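Local coordinates for hydrolase (Rhizobium meliloti, PDB 5HOE), which acts as an octameric carbohydrate acetylesterase of the SGNH (GDSL-like) hydrolase family, probably releasing acetyl groups from acetylated sugars, at residues 69-77 and 105-116; 149-157 and 171-182. All blocks are in the same frame, centred on the assembly; numbering follows the deposited sequence.

Contact 1: residues 69-77 and 105-116; sequences ARTTSLDDP and LGTNDTKSYFHR. With PO4 (phosphate ion), chain E.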
loop_
_atom_site.group_PDB
_atom_site.type_symbol
_atom_site.label_atom_id
_atom_site.label_comp_id
_atom_site.label_asym_id
_atom_site.label_seq_id
_atom_site.Cartn_x
_atom_site.Cartn_y
_atom_site.Cartn_z
ATOM N N ALA A 69 -3.407 -4.136 25.987
ATOM C CA ALA A 69 -4.050 -4.608 24.754
ATOM C C ALA A 69 -3.074 -5.076 23.671
ATOM O O ALA A 69 -3.514 -5.462 22.561
ATOM C CB ALA A 69 -5.066 -3.608 24.186
ATOM N N ARG A 70 -1.779 -5.123 23.964
ATOM C CA ARG A 70 -0.787 -5.549 22.974
ATOM C C ARG A 70 -0.933 -7.019 22.609
ATOM O O ARG A 70 -1.134 -7.885 23.476
ATOM C CB ARG A 70 0.634 -5.302 23.503
ATOM C CG ARG A 70 1.749 -5.785 22.570
ATOM C CD ARG A 70 3.096 -5.464 23.140
ATOM N NE ARG A 70 3.558 -4.148 22.755
ATOM C CZ ARG A 70 4.382 -3.386 23.473
ATOM N NH1 ARG A 70 4.799 -3.729 24.690
ATOM N NH2 ARG A 70 4.790 -2.249 22.963
ATOM N N THR A 71 -0.819 -7.292 21.307
ATOM C CA THR A 71 -0.827 -8.640 20.737
ATOM C C THR A 71 0.600 -9.075 20.365
ATOM O O THR A 71 1.525 -8.264 20.274
ATOM C CB THR A 71 -1.659 -8.663 19.460
ATOM O OG1 THR A 71 -0.981 -7.924 18.422
ATOM C CG2 THR A 71 -3.060 -8.110 19.691
ATOM N N THR A 72 0.764 -10.361 20.041
ATOM C CA THR A 72 2.071 -10.802 19.541
ATOM C C THR A 72 2.405 -10.141 18.188
ATOM O O THR A 72 3.462 -9.504 18.020
ATOM C CB THR A 72 2.147 -12.338 19.407
ATOM O OG1 THR A 72 1.236 -12.810 18.408
ATOM C CG2 THR A 72 1.912 -13.054 20.728
ATOM N N SER A 73 1.498 -10.282 17.205
ATOM C CA SER A 73 1.818 -9.939 15.824
ATOM C C SER A 73 0.590 -9.557 15.024
ATOM O O SER A 73 0.580 -9.721 13.792
ATOM C CB SER A 73 2.505 -11.108 15.127
ATOM O OG SER A 73 1.710 -12.286 15.171
ATOM N N LEU A 74 -0.440 -9.045 15.686
ATOM C CA LEU A 74 -1.700 -8.716 15.034
ATOM C C LEU A 74 -1.951 -7.216 15.070
ATOM O O LEU A 74 -1.742 -6.568 16.099
ATOM C CB LEU A 74 -2.865 -9.398 15.750
ATOM C CG LEU A 74 -2.961 -10.910 15.647
ATOM C CD1 LEU A 74 -3.831 -11.416 16.779
ATOM C CD2 LEU A 74 -3.582 -11.275 14.305
ATOM N N ASP A 75 -2.468 -6.676 13.969
ATOM C CA ASP A 75 -2.956 -5.300 13.960
ATOM C C ASP A 75 -4.372 -5.261 14.541
ATOM O O ASP A 75 -5.269 -5.948 14.048
ATOM C CB ASP A 75 -2.981 -4.740 12.543
ATOM C CG ASP A 75 -1.600 -4.564 11.941
ATOM O OD1 ASP A 75 -0.608 -4.384 12.676
ATOM O OD2 ASP A 75 -1.505 -4.597 10.700
ATOM N N ASP A 76 -4.566 -4.482 15.594
ATOM C CA ASP A 76 -5.898 -4.324 16.178
ATOM C C ASP A 76 -6.713 -3.326 15.350
ATOM O O ASP A 76 -6.205 -2.257 14.978
ATOM C CB ASP A 76 -5.776 -3.836 17.625
ATOM C CG ASP A 76 -7.091 -3.876 18.399
ATOM O OD1 ASP A 76 -8.000 -3.068 18.121
ATOM O OD2 ASP A 76 -7.196 -4.687 19.344
ATOM N N PRO A 77 -7.984 -3.631 15.070
ATOM C CA PRO A 77 -8.753 -2.771 14.159
ATOM C C PRO A 77 -8.985 -1.378 14.683
ATOM O O PRO A 77 -9.194 -0.463 13.886
ATOM C CB PRO A 77 -10.078 -3.528 13.966
ATOM C CG PRO A 77 -10.173 -4.478 15.070
ATOM C CD PRO A 77 -8.758 -4.804 15.511
ATOM N N LEU A 105 3.226 -12.494 26.287
ATOM C CA LEU A 105 2.165 -12.009 25.407
ATOM C C LEU A 105 1.372 -13.211 24.927
ATOM O O LEU A 105 1.840 -14.352 24.995
ATOM C CB LEU A 105 2.764 -11.296 24.186
ATOM C CG LEU A 105 3.358 -9.919 24.405
ATOM C CD1 LEU A 105 4.135 -9.397 23.185
ATOM C CD2 LEU A 105 2.263 -8.966 24.826
ATOM N N GLY A 106 0.195 -12.931 24.362
ATOM C CA GLY A 106 -0.632 -13.939 23.741
ATOM C C GLY A 106 -2.081 -13.868 24.183
ATOM O O GLY A 106 -2.997 -14.253 23.438
ATOM N N THR A 107 -2.305 -13.371 25.399
ATOM C CA THR A 107 -3.672 -13.274 25.895
ATOM C C THR A 107 -4.548 -12.457 24.949
ATOM O O THR A 107 -5.688 -12.840 24.656
ATOM C CB THR A 107 -3.690 -12.663 27.288
ATOM O OG1 THR A 107 -2.894 -13.456 28.173
ATOM C CG2 THR A 107 -5.126 -12.573 27.812
ATOM N N ASN A 108 -4.023 -11.345 24.424
ATOM C CA ASN A 108 -4.884 -10.498 23.602
ATOM C C ASN A 108 -5.131 -11.091 22.228
ATOM O O ASN A 108 -6.171 -10.802 21.622
ATOM C CB ASN A 108 -4.346 -9.075 23.551
ATOM C CG ASN A 108 -4.447 -8.417 24.885
ATOM O OD1 ASN A 108 -5.504 -8.498 25.535
ATOM N ND2 ASN A 108 -3.372 -7.790 25.335
ATOM N N ASP A 109 -4.241 -11.956 21.752
ATOM C CA ASP A 109 -4.500 -12.640 20.498
ATOM C C ASP A 109 -5.723 -13.562 20.569
ATOM O O ASP A 109 -6.237 -13.968 19.510
ATOM C CB ASP A 109 -3.315 -13.524 20.136
ATOM C CG ASP A 109 -2.002 -12.770 19.919
ATOM O OD1 ASP A 109 -1.605 -11.893 20.735
ATOM O OD2 ASP A 109 -1.314 -13.153 18.951
ATOM N N THR A 110 -6.173 -13.936 21.773
ATOM C CA THR A 110 -7.335 -14.805 21.940
ATOM C C THR A 110 -8.663 -14.062 21.850
ATOM O O THR A 110 -9.712 -14.711 21.949
ATOM C CB THR A 110 -7.294 -15.569 23.277
ATOM O OG1 THR A 110 -7.654 -14.708 24.376
ATOM C CG2 THR A 110 -5.914 -16.237 23.523
ATOM N N LYS A 111 -8.658 -12.743 21.661
ATOM C CA LYS A 111 -9.909 -12.003 21.565
ATOM C C LYS A 111 -10.748 -12.482 20.384
ATOM O O LYS A 111 -10.230 -12.935 19.355
ATOM C CB LYS A 111 -9.624 -10.508 21.447
ATOM C CG LYS A 111 -9.093 -9.857 22.745
ATOM C CD LYS A 111 -8.815 -8.379 22.539
ATOM C CE LYS A 111 -8.309 -7.699 23.804
ATOM N NZ LYS A 111 -8.041 -6.261 23.568
ATOM N N SER A 112 -12.069 -12.377 20.567
ATOM C CA SER A 112 -13.031 -12.934 19.622
ATOM C C SER A 112 -12.797 -12.418 18.199
ATOM O O SER A 112 -12.791 -13.194 17.236
ATOM C CB SER A 112 -14.436 -12.588 20.097
ATOM O OG SER A 112 -14.606 -11.171 20.159
ATOM N N TYR A 113 -12.598 -11.114 18.040
ATOM C CA TYR A 113 -12.526 -10.512 16.708
ATOM C C TYR A 113 -11.208 -10.776 15.976
ATOM O O TYR A 113 -11.102 -10.402 14.806
ATOM C CB TYR A 113 -12.801 -9.015 16.806
ATOM C CG TYR A 113 -11.919 -8.231 17.758
ATOM C CD1 TYR A 113 -10.648 -7.832 17.379
ATOM C CD2 TYR A 113 -12.370 -7.846 19.011
ATOM C CE1 TYR A 113 -9.832 -7.089 18.235
ATOM C CE2 TYR A 113 -11.575 -7.098 19.861
ATOM C CZ TYR A 113 -10.308 -6.720 19.471
ATOM O OH TYR A 113 -9.520 -5.976 20.325
ATOM N N PHE A 114 -10.219 -11.436 16.591
ATOM C CA PHE A 114 -9.015 -11.795 15.837
ATOM C C PHE A 114 -9.093 -13.179 15.180
ATOM O O PHE A 114 -8.359 -13.437 14.218
ATOM C CB PHE A 114 -7.774 -11.774 16.735
ATOM C CG PHE A 114 -7.303 -10.388 17.136
ATOM C CD1 PHE A 114 -7.064 -9.405 16.189
ATOM C CD2 PHE A 114 -7.042 -10.101 18.477
ATOM C CE1 PHE A 114 -6.605 -8.163 16.578
ATOM C CE2 PHE A 114 -6.583 -8.860 18.874
ATOM C CZ PHE A 114 -6.353 -7.890 17.943
ATOM N N HIS A 115 -9.933 -14.084 15.682
ATOM C CA HIS A 115 -10.143 -15.391 15.039
ATOM C C HIS A 115 -8.828 -16.130 14.788
ATOM O O HIS A 115 -8.604 -16.711 13.722
ATOM C CB HIS A 115 -10.954 -15.236 13.751
ATOM C CG HIS A 115 -12.275 -14.573 13.968
ATOM N ND1 HIS A 115 -13.367 -15.248 14.471
ATOM C CD2 HIS A 115 -12.664 -13.287 13.808
ATOM C CE1 HIS A 115 -14.383 -14.408 14.585
ATOM N NE2 HIS A 115 -13.983 -13.215 14.183
ATOM N N ARG A 116 -7.954 -16.127 15.789
ATOM C CA ARG A 116 -6.654 -16.781 15.679
ATOM C C ARG A 116 -6.716 -18.143 16.367
ATOM O O ARG A 116 -7.356 -18.291 17.409
ATOM C CB ARG A 116 -5.558 -15.909 16.323
ATOM C CG ARG A 116 -4.143 -16.323 16.010
ATOM C CD ARG A 116 -3.130 -15.191 16.302
ATOM N NE ARG A 116 -2.590 -14.568 15.084
ATOM C CZ ARG A 116 -1.435 -13.902 15.042
ATOM N NH1 ARG A 116 -0.716 -13.771 16.156
ATOM N NH2 ARG A 116 -0.997 -13.361 13.906
HETATM P P PO4 E . -5.160 -6.460 28.286
HETATM O O1 PO4 E . -3.743 -6.379 27.793
HETATM O O2 PO4 E . -5.456 -7.872 28.719
HETATM O O3 PO4 E . -5.577 -5.468 29.341
HETATM O O4 PO4 E . -6.115 -6.035 27.218
HETATM O O HOH W 1 -6.015 -6.156 21.656
HETATM O O HOH W 2 -1.149 -10.337 24.628
HETATM O O HOH W 3 1.519 -12.228 12.040
#

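Contact 2: residues 149-157 and 171-182; sequences LVVAPPPLA and GYEKSKELSGLY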
loop_
_atom_site.group_PDB
_atom_site.type_symbol
_atom_site.label_atom_id
_atom_site.label_comp_id
_atom_site.label_asym_id
_atom_site.label_seq_id
_atom_site.Cartn_x
_atom_site.Cartn_y
_atom_site.Cartn_z
ATOM N N LEU A 149 13.508 -15.415 27.276
ATOM C CA LEU A 149 12.635 -16.199 28.143
ATOM C C LEU A 149 11.204 -15.991 27.662
ATOM O O LEU A 149 10.659 -14.891 27.787
ATOM C CB LEU A 149 12.800 -15.795 29.600
ATOM C CG LEU A 149 11.842 -16.463 30.589
ATOM C CD1 LEU A 149 11.986 -17.994 30.609
ATOM C CD2 LEU A 149 12.039 -15.874 31.980
ATOM N N VAL A 150 10.610 -17.047 27.100
ATOM C CA VAL A 150 9.205 -17.046 26.699
ATOM C C VAL A 150 8.366 -17.367 27.930
ATOM O O VAL A 150 8.608 -18.371 28.608
ATOM C CB VAL A 150 8.964 -18.091 25.595
ATOM C CG1 VAL A 150 7.478 -18.223 25.276
ATOM C CG2 VAL A 150 9.758 -17.730 24.334
ATOM N N VAL A 151 7.368 -16.540 28.221
ATOM C CA VAL A 151 6.473 -16.758 29.355
ATOM C C VAL A 151 5.072 -16.966 28.825
ATOM O O VAL A 151 4.494 -16.062 28.202
ATOM C CB VAL A 151 6.503 -15.583 30.347
ATOM C CG1 VAL A 151 5.579 -15.825 31.546
ATOM C CG2 VAL A 151 7.933 -15.354 30.820
ATOM N N ALA A 152 4.511 -18.138 29.088
ATOM C CA ALA A 152 3.110 -18.334 28.774
ATOM C C ALA A 152 2.273 -17.655 29.852
ATOM O O ALA A 152 2.508 -17.883 31.052
ATOM C CB ALA A 152 2.754 -19.823 28.705
ATOM N N PRO A 153 1.327 -16.796 29.484
ATOM C CA PRO A 153 0.494 -16.137 30.490
ATOM C C PRO A 153 -0.439 -17.137 31.151
ATOM O O PRO A 153 -0.700 -18.219 30.601
ATOM C CB PRO A 153 -0.288 -15.104 29.662
ATOM C CG PRO A 153 -0.384 -15.750 28.304
ATOM C CD PRO A 153 0.926 -16.454 28.109
ATOM N N PRO A 154 -0.958 -16.825 32.340
ATOM C CA PRO A 154 -1.923 -17.731 32.964
ATOM C C PRO A 154 -3.210 -17.745 32.173
ATOM O O PRO A 154 -3.568 -16.747 31.515
ATOM C CB PRO A 154 -2.127 -17.122 34.364
ATOM C CG PRO A 154 -1.874 -15.676 34.187
ATOM C CD PRO A 154 -0.805 -15.566 33.092
ATOM N N PRO A 155 -3.953 -18.852 32.188
ATOM C CA PRO A 155 -5.221 -18.903 31.459
ATOM C C PRO A 155 -6.211 -17.856 31.951
ATOM O O PRO A 155 -6.198 -17.456 33.116
ATOM C CB PRO A 155 -5.751 -20.318 31.756
ATOM C CG PRO A 155 -4.581 -21.116 32.152
ATOM C CD PRO A 155 -3.624 -20.149 32.814
ATOM N N LEU A 156 -7.106 -17.456 31.049
ATOM C CA LEU A 156 -8.203 -16.563 31.394
ATOM C C LEU A 156 -9.149 -17.225 32.403
ATOM O O LEU A 156 -9.156 -18.450 32.590
ATOM C CB LEU A 156 -8.983 -16.202 30.134
ATOM C CG LEU A 156 -8.233 -15.362 29.106
ATOM C CD1 LEU A 156 -8.979 -15.323 27.797
ATOM C CD2 LEU A 156 -8.045 -13.939 29.615
ATOM N N ALA A 157 -9.956 -16.391 33.058
ATOM C CA ALA A 157 -10.970 -16.830 34.005
ATOM C C ALA A 157 -12.348 -16.330 33.575
ATOM O O ALA A 157 -12.455 -15.516 32.657
ATOM C CB ALA A 157 -10.625 -16.311 35.399
ATOM N N GLY A 171 -11.949 -17.309 23.801
ATOM C CA GLY A 171 -10.555 -17.160 24.169
ATOM C C GLY A 171 -10.077 -18.050 25.281
ATOM O O GLY A 171 -8.891 -18.379 25.321
ATOM N N TYR A 172 -10.961 -18.459 26.202
ATOM C CA TYR A 172 -10.485 -19.241 27.344
ATOM C C TYR A 172 -9.773 -20.509 26.895
ATOM O O TYR A 172 -8.665 -20.813 27.351
ATOM C CB TYR A 172 -11.641 -19.645 28.237
ATOM C CG TYR A 172 -11.245 -20.690 29.262
ATOM C CD1 TYR A 172 -10.409 -20.377 30.322
ATOM C CD2 TYR A 172 -11.727 -21.986 29.178
ATOM C CE1 TYR A 172 -10.059 -21.334 31.283
ATOM C CE2 TYR A 172 -11.387 -22.941 30.120
ATOM C CZ TYR A 172 -10.556 -22.609 31.173
ATOM O OH TYR A 172 -10.210 -23.574 32.100
ATOM N N GLU A 173 -10.428 -21.280 26.026
ATOM C CA GLU A 173 -9.863 -22.529 25.540
ATOM C C GLU A 173 -8.508 -22.280 24.879
ATOM O O GLU A 173 -7.544 -23.025 25.097
ATOM C CB GLU A 173 -10.870 -23.143 24.562
ATOM C CG GLU A 173 -12.253 -23.597 25.156
ATOM C CD GLU A 173 -13.262 -22.475 25.578
ATOM O OE1 GLU A 173 -13.075 -21.257 25.281
ATOM O OE2 GLU A 173 -14.289 -22.853 26.221
ATOM N N LYS A 174 -8.405 -21.196 24.114
ATOM C CA LYS A 174 -7.145 -20.868 23.458
ATOM C C LYS A 174 -6.058 -20.549 24.481
ATOM O O LYS A 174 -4.918 -21.014 24.357
ATOM C CB LYS A 174 -7.356 -19.692 22.501
ATOM C CG LYS A 174 -8.386 -19.948 21.403
ATOM C CD LYS A 174 -8.534 -18.753 20.467
ATOM C CE LYS A 174 -9.657 -19.001 19.474
ATOM N NZ LYS A 174 -9.853 -17.868 18.553
ATOM N N SER A 175 -6.409 -19.788 25.522
ATOM C CA SER A 175 -5.437 -19.405 26.542
ATOM C C SER A 175 -4.909 -20.621 27.281
ATOM O O SER A 175 -3.763 -20.609 27.724
ATOM C CB SER A 175 -6.031 -18.358 27.492
ATOM O OG SER A 175 -6.947 -18.899 28.432
ATOM N N LYS A 176 -5.731 -21.676 27.416
ATOM C CA LYS A 176 -5.304 -22.908 28.078
ATOM C C LYS A 176 -4.265 -23.669 27.271
ATOM O O LYS A 176 -3.470 -24.426 27.838
ATOM C CB LYS A 176 -6.503 -23.841 28.284
ATOM C CG LYS A 176 -7.287 -23.586 29.525
ATOM C CD LYS A 176 -8.521 -24.479 29.556
ATOM C CE LYS A 176 -8.221 -25.959 29.360
ATOM N NZ LYS A 176 -9.469 -26.755 29.492
ATOM N N GLU A 177 -4.284 -23.528 25.956
ATOM C CA GLU A 177 -3.367 -24.258 25.095
ATOM C C GLU A 177 -2.018 -23.568 24.940
ATOM O O GLU A 177 -1.085 -24.187 24.422
ATOM C CB GLU A 177 -3.987 -24.454 23.708
ATOM C CG GLU A 177 -5.162 -25.425 23.669
ATOM C CD GLU A 177 -5.711 -25.593 22.272
ATOM O OE1 GLU A 177 -4.909 -25.725 21.316
ATOM O OE2 GLU A 177 -6.947 -25.583 22.131
ATOM N N LEU A 178 -1.877 -22.309 25.374
ATOM C CA LEU A 178 -0.650 -21.575 25.061
ATOM C C LEU A 178 0.558 -22.160 25.785
ATOM O O LEU A 178 1.657 -22.205 25.219
ATOM C CB LEU A 178 -0.808 -20.090 25.381
ATOM C CG LEU A 178 -1.871 -19.310 24.597
ATOM C CD1 LEU A 178 -1.763 -17.818 24.900
ATOM C CD2 LEU A 178 -1.780 -19.533 23.086
ATOM N N SER A 179 0.387 -22.614 27.034
ATOM C CA SER A 179 1.531 -23.144 27.771
ATOM C C SER A 179 2.219 -24.270 27.005
ATOM O O SER A 179 3.442 -24.243 26.808
ATOM C CB SER A 179 1.125 -23.604 29.161
ATOM O OG SER A 179 2.279 -24.048 29.842
ATOM N N GLY A 180 1.456 -25.290 26.598
ATOM C CA GLY A 180 2.057 -26.406 25.880
ATOM C C GLY A 180 2.701 -25.999 24.566
ATOM O O GLY A 180 3.792 -26.468 24.224
ATOM N N LEU A 181 2.031 -25.130 23.806
ATOM C CA LEU A 181 2.570 -24.704 22.522
ATOM C C LEU A 181 3.789 -23.812 22.696
ATOM O O LEU A 181 4.742 -23.916 21.911
ATOM C CB LEU A 181 1.491 -23.981 21.719
ATOM C CG LEU A 181 0.359 -24.890 21.233
ATOM C CD1 LEU A 181 -0.858 -24.089 20.735
ATOM C CD2 LEU A 181 0.885 -25.793 20.154
ATOM N N TYR A 182 3.784 -22.928 23.711
ATOM C CA TYR A 182 4.965 -22.095 23.946
ATOM C C TYR A 182 6.155 -22.930 24.404
ATOM O O TYR A 182 7.302 -22.600 24.086
ATOM C CB TYR A 182 4.689 -21.001 24.992
ATOM C CG TYR A 182 3.840 -19.821 24.548
ATOM C CD1 TYR A 182 3.050 -19.870 23.402
ATOM C CD2 TYR A 182 3.852 -18.639 25.281
ATOM C CE1 TYR A 182 2.274 -18.767 23.019
ATOM C CE2 TYR A 182 3.082 -17.545 24.907
ATOM C CZ TYR A 182 2.290 -17.620 23.783
ATOM O OH TYR A 182 1.556 -16.505 23.429
HETATM O O HOH W 4 -2.508 -18.348 28.445
#

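Contact 1: residues 69-77 and 105-116
Thr-71 and Asn-108 bring two irregular loops together, their CA atoms 5.3 Å apart; a 3-10 turn at 108-110 is the one regular piece. Asn-108 CG lies anti to its carbonyl carbon (chi1 -68°), directing the amide at 69-77: ND2 gives one hydrogen to Arg-70 O (2.9 Å), which it meets from above the carbonyl plane, and the other to phosphate O1 (2.9 Å), which also takes Ala-69 N. Ser-25 N and His-209 NE2 bind the same phosphate, and Asn-108 belongs to a Gly-X-Asn-Asp sequence, consistent with the oxyanion hole of SGNH hydrolases. The Asp-109 carboxylate grips Thr-72 through two syn lone pairs, OD1 taking the backbone N (2.9 Å) and OD2 the hydroxyl OG1 (2.6 Å). Arg-116 NH1 forms a salt bridge with OD2, while NH1 and NH2 together hold Ser-73 OG in the guanidinium plane; Leu-74 CG lies over the centre of one guanidinium face, 3.4 Å above its plane. A leucine in place of Arg-116 would probably leave Asp-109 without its charge partner and Ser-73 OG without the two-pronged donor that fixes it. The Phe-114 ring is held between Leu-74 CD1, a CH-pi contact on one face, and Tyr-113 CE1 on the other. Tyr-113 OH donates to Asp-76 OD2 (2.8 Å), ring and carboxylate nearly perpendicular; water 1 ties that oxygen to Ala-69 O and Lys-111 NZ. The loops follow strands 60-66 and 100-104, with Ile-121 of helix 118-133 against Asp-109 and Arg-116, and Asn-123 of a second subunit against Pro-77.

Contact 2: residues 149-157 and 171-182
Tyr-182 turns its ring edge to Val-151 O, which lies in the ring plane 3.9 Å from Tyr-182 CE2, while Leu-178 CB of the previous turn covers one face. Val-150 CG1 and Ala-152 CA reach Tyr-182 CD2 obliquely, each at 3.6 Å. At the other end, the Tyr-172 ring carries Lys-176 CG on one face and has Leu-156 O at its edge, 3.2 Å from Tyr-172 CD1. Between the rings, Ser-175 OG stands between its own backbone N and carbonyl carbon (chi1 76°), where it accepts from Leu-156 N (3.0 Å, 165°) and donates back to Tyr-172 O (2.8 Å). This relay ties the loop beyond the strand to the first turn of the helix, and water 4 adds a bridge from Pro-153 O to Ser-175 O. Ala-152 CB packs on Ser-179 CA (3.7 Å), consistent with a close approach of strand and helix at this point. The axes of strand 149-152 and helix 171-182 approach to 8.1 Å, 153° apart in direction. Helix 171-189 is the crossover of a beta-alpha-beta unit: it returns the chain from strand 147-152 to its parallel neighbour 192-195, whose Phe-193 touches Ser-179 and Tyr-182, while Met-125 of helix 118-133 meets Tyr-182 as well.

How the contacts relate
Contact 2 is the more buried of the two and belongs to the sheet-helix framework, where apolar side chains dominate and polar bonding is confined to a serine and a water near the helix start. Contact 1, partly buried and close to the subunit interfaces, joins two loops beyond the sheet and relies on carboxylate, amide and guanidinium groups, of which the amide of Asn-108 reaches the phosphate. The two meet along 105-116: Tyr-182 OH of contact 2 probably hydrogen-bonds Leu-105 O, Lys-174 NZ reaches Arg-116 O, and Pro-153 packs against Thr-107. Helix 118-133 borders both. Strands 100-104 and 147-152 are neighbours in the sheet, and the contacts follow in series along the chain.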